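Long-range contacts in zinc transport protein ZntB (Vibrio parahaemolyticus RIMD 2210633, PDB 3CK6), which probably takes up zinc ions across the inner membrane as a zinc-proton symporter, its cytoplasmic domain assembling into a funnel-shaped homopentamer: residues E[5-10]-E[32-37]; E[169-174]-E[234-239]; E[175-180]-E[228-233]. The protein carries 1 engineered substitution. One frame throughout, in Å; residues are numbered along the deposited sequence.

Overall arrangement
Two parts of an elongated subunit are represented. Contact 1 joins neighbouring strands of the mixed sheet in the globular part, while contacts 2 and 3 lie in the helical part, across the chain's centre. The centre of contact 1 lies about 45 Å from that of contact 2 and 37 Å from that of contact 3; even the nearest atoms of contacts 1 and 3 are about 23 Å apart. Contacts 2 and 3, centres about 9 Å apart, follow one another along helices 173-199 and 209-246, contact 2 at the start of the former and the turn before it, contact 3 just inside; H173 packs on V233 where they meet. Both also touch a neighbouring subunit of the pentameric funnel.

Contact 1 of 3, residues E[5-10]-E[32-37]; sequences GFMIEH and HWYHCE
Two residues of strand 7-12, I8 and E9, are set opposite H35 alone of strand 32-37, which makes a classic beta bulge in the antiparallel pairing of this CorA-family domain's mixed sheet. The extra residue lets one carbonyl accept two backbone bonds: H35 O takes I8 N at 2.8 Å, with a bent N-H...O angle of 137°, and E9 N in a longer bond of 3.3 Å. H35 N returns a bond to E9 O (2.9 Å), completing the bulge; E37 N to F6 O (2.8 Å) continues the ladder beyond it.

I8 packs its CD1 methyl obliquely on the imidazole, 3.6 Å from H35 CD2, while its CG1 rests on E37 CG. The methylene part of E37 thus offers an apolar surface to isoleucine, its carboxylate forming a salt bridge with R111; H35 likewise directs ND1 to S109.

Aromatic contacts occupy the face carrying M7, H10, Y34 and C36. H10 has its CG anti to the backbone N (chi1 172°), which lays the imidazole alongside Y34 in an offset stack, planes 24° apart and centroids 4.4 Å apart. T22 O, bonded to H10 ND1, helps hold that ring's rotation. Two sulfur-type contacts lie at ring rims: M7, present as selenomethionine, sets its SE at the edge of Y34 (a Met-aromatic contact), and C36 SG lies near the plane of the F6 ring, 4.0 Å from F6 CE2.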
loop_
_atom_site.group_PDB
_atom_site.type_symbol
_atom_site.label_atom_id
_atom_site.label_comp_id
_atom_site.label_asym_id
_atom_site.label_seq_id
_atom_site.Cartn_x
_atom_site.Cartn_y
_atom_site.Cartn_z
ATOM N N GLY E 5 -45.053 -13.012 10.865
ATOM C CA GLY E 5 -44.890 -11.952 9.865
ATOM C C GLY E 5 -43.455 -11.529 9.600
ATOM O O GLY E 5 -42.552 -11.871 10.363
ATOM N N PHE E 6 -43.239 -10.784 8.516
ATOM C CA PHE E 6 -41.887 -10.286 8.207
ATOM C C PHE E 6 -41.426 -9.166 9.143
ATOM O O PHE E 6 -40.236 -9.034 9.414
ATOM C CB PHE E 6 -41.723 -9.869 6.728
ATOM C CG PHE E 6 -42.334 -8.534 6.391
ATOM C CD1 PHE E 6 -43.635 -8.454 5.899
ATOM C CD2 PHE E 6 -41.599 -7.358 6.555
ATOM C CE1 PHE E 6 -44.215 -7.218 5.587
ATOM C CE2 PHE E 6 -42.161 -6.117 6.256
ATOM C CZ PHE E 6 -43.480 -6.051 5.767
HETATM N N MSE E 7 -42.361 -8.362 9.636
HETATM C CA MSE E 7 -41.970 -7.197 10.433
HETATM C C MSE E 7 -41.851 -7.561 11.900
HETATM O O MSE E 7 -42.831 -7.950 12.534
HETATM C CB MSE E 7 -42.896 -5.991 10.224
HETATM C CG MSE E 7 -42.161 -4.639 10.517
HETATM SE SE MSE E 7 -43.332 -3.172 10.392
HETATM C CE MSE E 7 -43.716 -3.224 8.483
ATOM N N ILE E 8 -40.637 -7.442 12.425
ATOM C CA ILE E 8 -40.352 -7.749 13.832
ATOM C C ILE E 8 -40.848 -6.627 14.756
ATOM O O ILE E 8 -41.593 -6.870 15.714
ATOM C CB ILE E 8 -38.834 -7.971 14.047
ATOM C CG1 ILE E 8 -38.316 -9.007 13.037
ATOM C CG2 ILE E 8 -38.534 -8.363 15.487
ATOM C CD1 ILE E 8 -36.814 -9.051 12.904
ATOM N N GLU E 9 -40.413 -5.411 14.473
ATOM C CA GLU E 9 -40.787 -4.264 15.288
ATOM C C GLU E 9 -40.858 -3.003 14.454
ATOM O O GLU E 9 -40.193 -2.888 13.405
ATOM C CB GLU E 9 -39.790 -4.090 16.436
ATOM C CG GLU E 9 -40.435 -3.707 17.735
ATOM C CD GLU E 9 -39.652 -4.184 18.936
ATOM O OE1 GLU E 9 -38.832 -3.411 19.461
ATOM O OE2 GLU E 9 -39.855 -5.336 19.356
ATOM N N HIS E 10 -41.651 -2.047 14.938
ATOM C CA HIS E 10 -41.848 -0.777 14.271
ATOM C C HIS E 10 -41.897 0.298 15.350
ATOM O O HIS E 10 -42.691 0.204 16.292
ATOM C CB HIS E 10 -43.138 -0.847 13.437
ATOM C CG HIS E 10 -43.583 0.452 12.818
ATOM N ND1 HIS E 10 -44.872 0.631 12.361
ATOM C CD2 HIS E 10 -42.937 1.622 12.583
ATOM C CE1 HIS E 10 -44.996 1.848 11.852
ATOM N NE2 HIS E 10 -43.839 2.473 11.983
ATOM N N HIS E 32 -39.577 6.813 10.983
ATOM C CA HIS E 32 -39.922 5.507 11.528
ATOM C C HIS E 32 -38.780 4.530 11.306
ATOM O O HIS E 32 -38.022 4.637 10.324
ATOM C CB HIS E 32 -41.192 4.950 10.872
ATOM C CG HIS E 32 -42.467 5.630 11.289
ATOM N ND1 HIS E 32 -42.594 7.000 11.397
ATOM C CD2 HIS E 32 -43.684 5.120 11.589
ATOM C CE1 HIS E 32 -43.829 7.300 11.760
ATOM N NE2 HIS E 32 -44.507 6.174 11.896
ATOM N N TRP E 33 -38.681 3.566 12.228
ATOM C CA TRP E 33 -37.763 2.443 12.113
ATOM C C TRP E 33 -38.571 1.153 11.963
ATOM O O TRP E 33 -39.501 0.905 12.730
ATOM C CB TRP E 33 -36.851 2.355 13.334
ATOM C CG TRP E 33 -35.955 1.145 13.359
ATOM C CD1 TRP E 33 -35.283 0.580 12.293
ATOM C CD2 TRP E 33 -35.609 0.365 14.511
ATOM N NE1 TRP E 33 -34.543 -0.502 12.730
ATOM C CE2 TRP E 33 -34.718 -0.646 14.081
ATOM C CE3 TRP E 33 -35.943 0.443 15.879
ATOM C CZ2 TRP E 33 -34.181 -1.609 14.962
ATOM C CZ3 TRP E 33 -35.392 -0.518 16.765
ATOM C CH2 TRP E 33 -34.520 -1.519 16.297
ATOM N N TYR E 34 -38.230 0.375 10.945
ATOM C CA TYR E 34 -38.849 -0.906 10.658
ATOM C C TYR E 34 -37.744 -1.961 10.754
ATOM O O TYR E 34 -36.785 -1.934 9.980
ATOM C CB TYR E 34 -39.454 -0.903 9.251
ATOM C CG TYR E 34 -40.413 0.250 9.019
ATOM C CD1 TYR E 34 -41.786 0.098 9.259
ATOM C CD2 TYR E 34 -39.950 1.502 8.614
ATOM C CE1 TYR E 34 -42.675 1.161 9.087
ATOM C CE2 TYR E 34 -40.834 2.569 8.448
ATOM C CZ TYR E 34 -42.194 2.382 8.671
ATOM O OH TYR E 34 -43.061 3.457 8.518
ATOM N N HIS E 35 -37.861 -2.876 11.709
ATOM C CA HIS E 35 -36.904 -3.971 11.830
ATOM C C HIS E 35 -37.576 -5.225 11.277
ATOM O O HIS E 35 -38.677 -5.570 11.725
ATOM C CB HIS E 35 -36.531 -4.177 13.300
ATOM C CG HIS E 35 -35.380 -5.103 13.503
ATOM N ND1 HIS E 35 -34.178 -4.940 12.854
ATOM C CD2 HIS E 35 -35.234 -6.179 14.313
ATOM C CE1 HIS E 35 -33.346 -5.895 13.237
ATOM N NE2 HIS E 35 -33.961 -6.657 14.123
ATOM N N CYS E 36 -36.938 -5.879 10.300
ATOM C CA CYS E 36 -37.587 -6.945 9.505
ATOM C C CYS E 36 -36.783 -8.245 9.360
ATOM O O CYS E 36 -35.558 -8.240 9.456
ATOM C CB CYS E 36 -37.912 -6.453 8.096
ATOM S SG CYS E 36 -38.781 -4.868 8.070
ATOM N N GLU E 37 -37.515 -9.336 9.115
ATOM C CA GLU E 37 -36.942 -10.632 8.754
ATOM C C GLU E 37 -36.575 -10.640 7.266
ATOM O O GLU E 37 -37.438 -10.547 6.404
ATOM C CB GLU E 37 -37.923 -11.771 9.068
ATOM C CG GLU E 37 -38.313 -11.909 10.553
ATOM C CD GLU E 37 -37.273 -12.634 11.409
ATOM O OE1 GLU E 37 -36.080 -12.659 11.022
ATOM O OE2 GLU E 37 -37.653 -13.179 12.475
#

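Contact 2 of 3, residues E[169-174]-E[234-239]; sequences STYNHI and ALFQDE
H173 and F236 have the nearest CA atoms across the contact, 7.7 Å apart, at a place where an inverse gamma turn centred on Y171 leads through N172, the N-cap residue, into helix 173-199 beside the long helix 209-246.

F236 is the central side chain. With chi1 at -170° it leaves its helix in the trans direction, carrying the phenyl ring across to both Y171 and H173. With Y171 it makes an offset edge-to-face pair: the phenyl edge is turned toward the phenol face, the planes stand 85° apart, and F236 CZ comes within 3.7 Å of Y171 CE1. H173 approaches elsewhere on the same phenyl rim, placing its CD2 near the ring plane and 3.5 Å from F236 CD2. The imidazole and phenyl planes are 79° apart. A flat, wholly apolar ring suits F236, because it can present its rim to two aromatic neighbours while stacking with F163. Tyrosine suits position 171 for another reason: its ring joins the cluster while OH reaches past it to bond V165 O.

Helix 209-246 adds a second side chain one residue along. Q237 touches by its aliphatic part, CG lying 3.8 Å from H173 ND1, and its OE1 approaches I174 CD1. The imidazole of H173 also meets the ring of H242 of a neighbouring subunit, so the cluster borders a subunit interface.

Contact across the two segments is therefore by van der Waals and aromatic forces. H173 ND1 is buried without a polar partner in the model, which would probably disfavour a doubly protonated, charged imidazole here.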
loop_
_atom_site.group_PDB
_atom_site.type_symbol
_atom_site.label_atom_id
_atom_site.label_comp_id
_atom_site.label_asym_id
_atom_site.label_seq_id
_atom_site.Cartn_x
_atom_site.Cartn_y
_atom_site.Cartn_z
ATOM N N SER E 169 -1.592 -28.722 26.541
ATOM C CA SER E 169 -3.023 -28.499 26.761
ATOM C C SER E 169 -3.471 -27.060 26.443
ATOM O O SER E 169 -4.662 -26.821 26.248
ATOM C CB SER E 169 -3.420 -28.874 28.197
ATOM O OG SER E 169 -3.096 -27.835 29.114
ATOM N N THR E 170 -2.524 -26.117 26.393
ATOM C CA THR E 170 -2.832 -24.700 26.103
ATOM C C THR E 170 -2.749 -24.325 24.607
ATOM O O THR E 170 -2.954 -23.163 24.238
ATOM C CB THR E 170 -1.954 -23.710 26.943
ATOM O OG1 THR E 170 -0.639 -23.598 26.381
ATOM C CG2 THR E 170 -1.863 -24.141 28.409
ATOM N N TYR E 171 -2.473 -25.313 23.758
ATOM C CA TYR E 171 -2.190 -25.085 22.340
ATOM C C TYR E 171 -3.470 -24.885 21.521
ATOM O O TYR E 171 -3.735 -25.644 20.586
ATOM C CB TYR E 171 -1.401 -26.270 21.761
ATOM C CG TYR E 171 0.068 -26.384 22.148
ATOM C CD1 TYR E 171 0.601 -25.696 23.244
ATOM C CD2 TYR E 171 0.918 -27.222 21.426
ATOM C CE1 TYR E 171 1.960 -25.826 23.592
ATOM C CE2 TYR E 171 2.259 -27.360 21.759
ATOM C CZ TYR E 171 2.777 -26.664 22.842
ATOM O OH TYR E 171 4.110 -26.816 23.157
ATOM N N ASN E 172 -4.252 -23.858 21.855
ATOM C CA ASN E 172 -5.512 -23.593 21.153
ATOM C C ASN E 172 -5.373 -22.502 20.090
ATOM O O ASN E 172 -6.355 -21.851 19.719
ATOM C CB ASN E 172 -6.614 -23.223 22.148
ATOM C CG ASN E 172 -6.779 -24.250 23.243
ATOM O OD1 ASN E 172 -7.024 -25.431 22.981
ATOM N ND2 ASN E 172 -6.634 -23.806 24.484
ATOM N N HIS E 173 -4.148 -22.326 19.601
ATOM C CA HIS E 173 -3.809 -21.232 18.693
ATOM C C HIS E 173 -4.319 -21.440 17.274
ATOM O O HIS E 173 -4.517 -20.467 16.538
ATOM C CB HIS E 173 -2.297 -20.998 18.679
ATOM C CG HIS E 173 -1.495 -22.239 18.450
ATOM N ND1 HIS E 173 -1.077 -22.632 17.197
ATOM C CD2 HIS E 173 -1.039 -23.179 19.311
ATOM C CE1 HIS E 173 -0.391 -23.758 17.297
ATOM N NE2 HIS E 173 -0.357 -24.110 18.568
ATOM N N ILE E 174 -4.530 -22.695 16.887
ATOM C CA ILE E 174 -5.093 -22.982 15.576
ATOM C C ILE E 174 -6.548 -22.513 15.583
ATOM O O ILE E 174 -6.985 -21.852 14.641
ATOM C CB ILE E 174 -4.999 -24.478 15.177
ATOM C CG1 ILE E 174 -3.531 -24.933 14.970
ATOM C CG2 ILE E 174 -5.868 -24.769 13.944
ATOM C CD1 ILE E 174 -2.762 -24.259 13.803
ATOM N N ALA E 234 1.107 -16.152 15.476
ATOM C CA ALA E 234 2.326 -16.427 14.700
ATOM C C ALA E 234 3.570 -16.600 15.581
ATOM O O ALA E 234 4.410 -17.484 15.328
ATOM C CB ALA E 234 2.546 -15.338 13.643
ATOM N N LEU E 235 3.678 -15.784 16.630
ATOM C CA LEU E 235 4.808 -15.869 17.550
ATOM C C LEU E 235 4.747 -17.121 18.420
ATOM O O LEU E 235 5.785 -17.737 18.687
ATOM C CB LEU E 235 4.932 -14.608 18.420
ATOM C CG LEU E 235 6.041 -14.523 19.491
ATOM C CD1 LEU E 235 7.424 -14.880 18.972
ATOM C CD2 LEU E 235 6.063 -13.106 20.026
ATOM N N PHE E 236 3.553 -17.487 18.878
ATOM C CA PHE E 236 3.413 -18.719 19.645
ATOM C C PHE E 236 3.738 -19.948 18.790
ATOM O O PHE E 236 4.278 -20.921 19.301
ATOM C CB PHE E 236 2.042 -18.841 20.316
ATOM C CG PHE E 236 1.954 -19.986 21.299
ATOM C CD1 PHE E 236 2.842 -20.069 22.381
ATOM C CD2 PHE E 236 0.995 -20.990 21.143
ATOM C CE1 PHE E 236 2.775 -21.133 23.279
ATOM C CE2 PHE E 236 0.915 -22.058 22.049
ATOM C CZ PHE E 236 1.807 -22.131 23.111
ATOM N N GLN E 237 3.433 -19.879 17.492
ATOM C CA GLN E 237 3.837 -20.914 16.526
ATOM C C GLN E 237 5.359 -21.028 16.397
ATOM O O GLN E 237 5.905 -22.145 16.323
ATOM C CB GLN E 237 3.173 -20.681 15.166
ATOM C CG GLN E 237 1.671 -20.974 15.181
ATOM C CD GLN E 237 0.962 -20.642 13.871
ATOM O OE1 GLN E 237 0.197 -21.460 13.337
ATOM N NE2 GLN E 237 1.213 -19.444 13.345
ATOM N N ASP E 238 6.044 -19.883 16.394
ATOM C CA ASP E 238 7.516 -19.847 16.457
ATOM C C ASP E 238 8.051 -20.403 17.778
ATOM O O ASP E 238 9.078 -21.078 17.789
ATOM C CB ASP E 238 8.064 -18.424 16.249
ATOM C CG ASP E 238 7.883 -17.916 14.821
ATOM O OD1 ASP E 238 8.093 -16.702 14.605
ATOM O OD2 ASP E 238 7.521 -18.706 13.921
ATOM N N GLU E 239 7.366 -20.098 18.881
ATOM C CA GLU E 239 7.720 -20.622 20.209
ATOM C C GLU E 239 7.725 -22.150 20.246
ATOM O O GLU E 239 8.702 -22.771 20.691
ATOM C CB GLU E 239 6.753 -20.094 21.270
ATOM C CG GLU E 239 7.366 -19.141 22.266
ATOM C CD GLU E 239 6.476 -18.901 23.475
ATOM O OE1 GLU E 239 5.457 -18.184 23.344
ATOM O OE2 GLU E 239 6.804 -19.416 24.564
#

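Contact 3 of 3, residues E[175-180]-E[228-233]; sequences AAQKAL and FYLGEV
L180 projects from segment 175-180 of helix 173-199 into a hollow walled by Y229 and V233 on segment 228-233 of the antiparallel helix 209-246. Its CD1 seats 3.7 Å from Y229 CB, while V233 CG2 borders the same branch at 4.2 Å. The other branch, CD2, lies at the edge of the tyrosine ring, which leads away from segment 175-180 to pack on L160 and E157.

The complementary bump is L230, whose CG lies beside the backbone N (chi1 -79°), which brings the CD2 branch over to segment 175-180. This CD2 slips into the shallow recess between L180 and Q177, one turn apart, touching L180 CB at 3.9 Å and Q177 CG at 3.5 Å. V233 CG1 meets the same Q177 CG from another direction, at 3.8 Å. Branched leucine and valine suit these small hollows, whereas Q177 gives its CG to both and its CB to V233, and stands at the border with L235 of a neighbouring subunit.

The segment axes approach to 9.9 Å at a signed crossing angle of -153°. Helices 173-199 and 209-246, running antiparallel and joined through the short helix 203-206, form a helical hairpin in the CorA-type funnel.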
loop_
_atom_site.group_PDB
_atom_site.type_symbol
_atom_site.label_atom_id
_atom_site.label_comp_id
_atom_site.label_asym_id
_atom_site.label_seq_id
_atom_site.Cartn_x
_atom_site.Cartn_y
_atom_site.Cartn_z
ATOM N N ALA E 175 -7.271 -22.837 16.659
ATOM C CA ALA E 175 -8.670 -22.425 16.825
ATOM C C ALA E 175 -8.790 -20.904 16.855
ATOM O O ALA E 175 -9.688 -20.342 16.228
ATOM C CB ALA E 175 -9.263 -23.020 18.084
ATOM N N ALA E 176 -7.882 -20.250 17.579
ATOM C CA ALA E 176 -7.907 -18.793 17.723
ATOM C C ALA E 176 -7.676 -18.076 16.394
ATOM O O ALA E 176 -8.382 -17.130 16.065
ATOM C CB ALA E 176 -6.891 -18.344 18.753
ATOM N N GLN E 177 -6.698 -18.544 15.633
ATOM C CA GLN E 177 -6.389 -17.947 14.346
ATOM C C GLN E 177 -7.520 -18.106 13.331
ATOM O O GLN E 177 -7.788 -17.182 12.563
ATOM C CB GLN E 177 -5.096 -18.507 13.768
ATOM C CG GLN E 177 -4.244 -17.398 13.109
ATOM C CD GLN E 177 -3.764 -17.766 11.715
ATOM O OE1 GLN E 177 -3.797 -16.935 10.790
ATOM N NE2 GLN E 177 -3.324 -19.016 11.551
ATOM N N LYS E 178 -8.156 -19.283 13.320
ATOM C CA LYS E 178 -9.338 -19.504 12.492
ATOM C C LYS E 178 -10.427 -18.489 12.839
ATOM O O LYS E 178 -11.072 -17.925 11.949
ATOM C CB LYS E 178 -9.874 -20.937 12.644
ATOM C CG LYS E 178 -11.259 -21.178 11.985
ATOM C CD LYS E 178 -11.279 -20.966 10.449
ATOM C CE LYS E 178 -10.861 -22.221 9.677
ATOM N NZ LYS E 178 -11.890 -23.309 9.708
ATOM N N ALA E 179 -10.635 -18.277 14.135
ATOM C CA ALA E 179 -11.621 -17.317 14.597
ATOM C C ALA E 179 -11.270 -15.911 14.132
ATOM O O ALA E 179 -12.129 -15.201 13.617
ATOM C CB ALA E 179 -11.751 -17.388 16.109
ATOM N N LEU E 180 -9.998 -15.536 14.277
ATOM C CA LEU E 180 -9.511 -14.207 13.910
ATOM C C LEU E 180 -9.600 -13.942 12.414
ATOM O O LEU E 180 -10.108 -12.901 12.041
ATOM C CB LEU E 180 -8.083 -13.960 14.416
ATOM C CG LEU E 180 -7.879 -13.819 15.930
ATOM C CD1 LEU E 180 -6.420 -14.112 16.310
ATOM C CD2 LEU E 180 -8.294 -12.405 16.375
ATOM N N PHE E 228 -2.893 -7.482 15.859
ATOM C CA PHE E 228 -2.003 -7.760 16.961
ATOM C C PHE E 228 -2.169 -9.203 17.438
ATOM O O PHE E 228 -1.173 -9.911 17.640
ATOM C CB PHE E 228 -2.225 -6.793 18.123
ATOM C CG PHE E 228 -1.488 -7.179 19.363
ATOM C CD1 PHE E 228 -0.089 -7.217 19.379
ATOM C CD2 PHE E 228 -2.189 -7.506 20.517
ATOM C CE1 PHE E 228 0.609 -7.580 20.540
ATOM C CE2 PHE E 228 -1.519 -7.870 21.672
ATOM C CZ PHE E 228 -0.107 -7.922 21.688
ATOM N N TYR E 229 -3.418 -9.639 17.624
ATOM C CA TYR E 229 -3.651 -11.036 18.078
ATOM C C TYR E 229 -3.135 -12.044 17.056
ATOM O O TYR E 229 -2.594 -13.079 17.431
ATOM C CB TYR E 229 -5.126 -11.300 18.374
ATOM C CG TYR E 229 -5.665 -10.573 19.596
ATOM C CD1 TYR E 229 -4.812 -10.085 20.597
ATOM C CD2 TYR E 229 -7.028 -10.398 19.755
ATOM C CE1 TYR E 229 -5.317 -9.432 21.724
ATOM C CE2 TYR E 229 -7.547 -9.740 20.871
ATOM C CZ TYR E 229 -6.697 -9.258 21.842
ATOM O OH TYR E 229 -7.240 -8.607 22.930
ATOM N N LEU E 230 -3.314 -11.742 15.774
ATOM C CA LEU E 230 -2.783 -12.599 14.706
ATOM C C LEU E 230 -1.260 -12.647 14.785
ATOM O O LEU E 230 -0.663 -13.682 14.526
ATOM C CB LEU E 230 -3.233 -12.123 13.344
ATOM C CG LEU E 230 -4.640 -12.469 12.869
ATOM C CD1 LEU E 230 -4.928 -11.605 11.659
ATOM C CD2 LEU E 230 -4.692 -13.948 12.520
ATOM N N GLY E 231 -0.639 -11.528 15.175
ATOM C CA GLY E 231 0.810 -11.471 15.388
ATOM C C GLY E 231 1.264 -12.301 16.576
ATOM O O GLY E 231 2.300 -12.951 16.520
ATOM N N GLU E 232 0.477 -12.286 17.650
ATOM C CA GLU E 232 0.717 -13.163 18.799
ATOM C C GLU E 232 0.548 -14.662 18.489
ATOM O O GLU E 232 1.234 -15.484 19.084
ATOM C CB GLU E 232 -0.215 -12.804 19.937
ATOM C CG GLU E 232 0.144 -11.509 20.624
ATOM C CD GLU E 232 -0.578 -11.373 21.937
ATOM O OE1 GLU E 232 0.061 -11.602 22.979
ATOM O OE2 GLU E 232 -1.794 -11.056 21.921
ATOM N N VAL E 233 -0.374 -15.016 17.599
ATOM C CA VAL E 233 -0.537 -16.436 17.243
ATOM C C VAL E 233 0.668 -16.947 16.451
ATOM O O VAL E 233 1.180 -18.041 16.720
ATOM C CB VAL E 233 -1.852 -16.711 16.467
ATOM C CG1 VAL E 233 -1.916 -18.175 16.063
ATOM C CG2 VAL E 233 -3.067 -16.361 17.318
#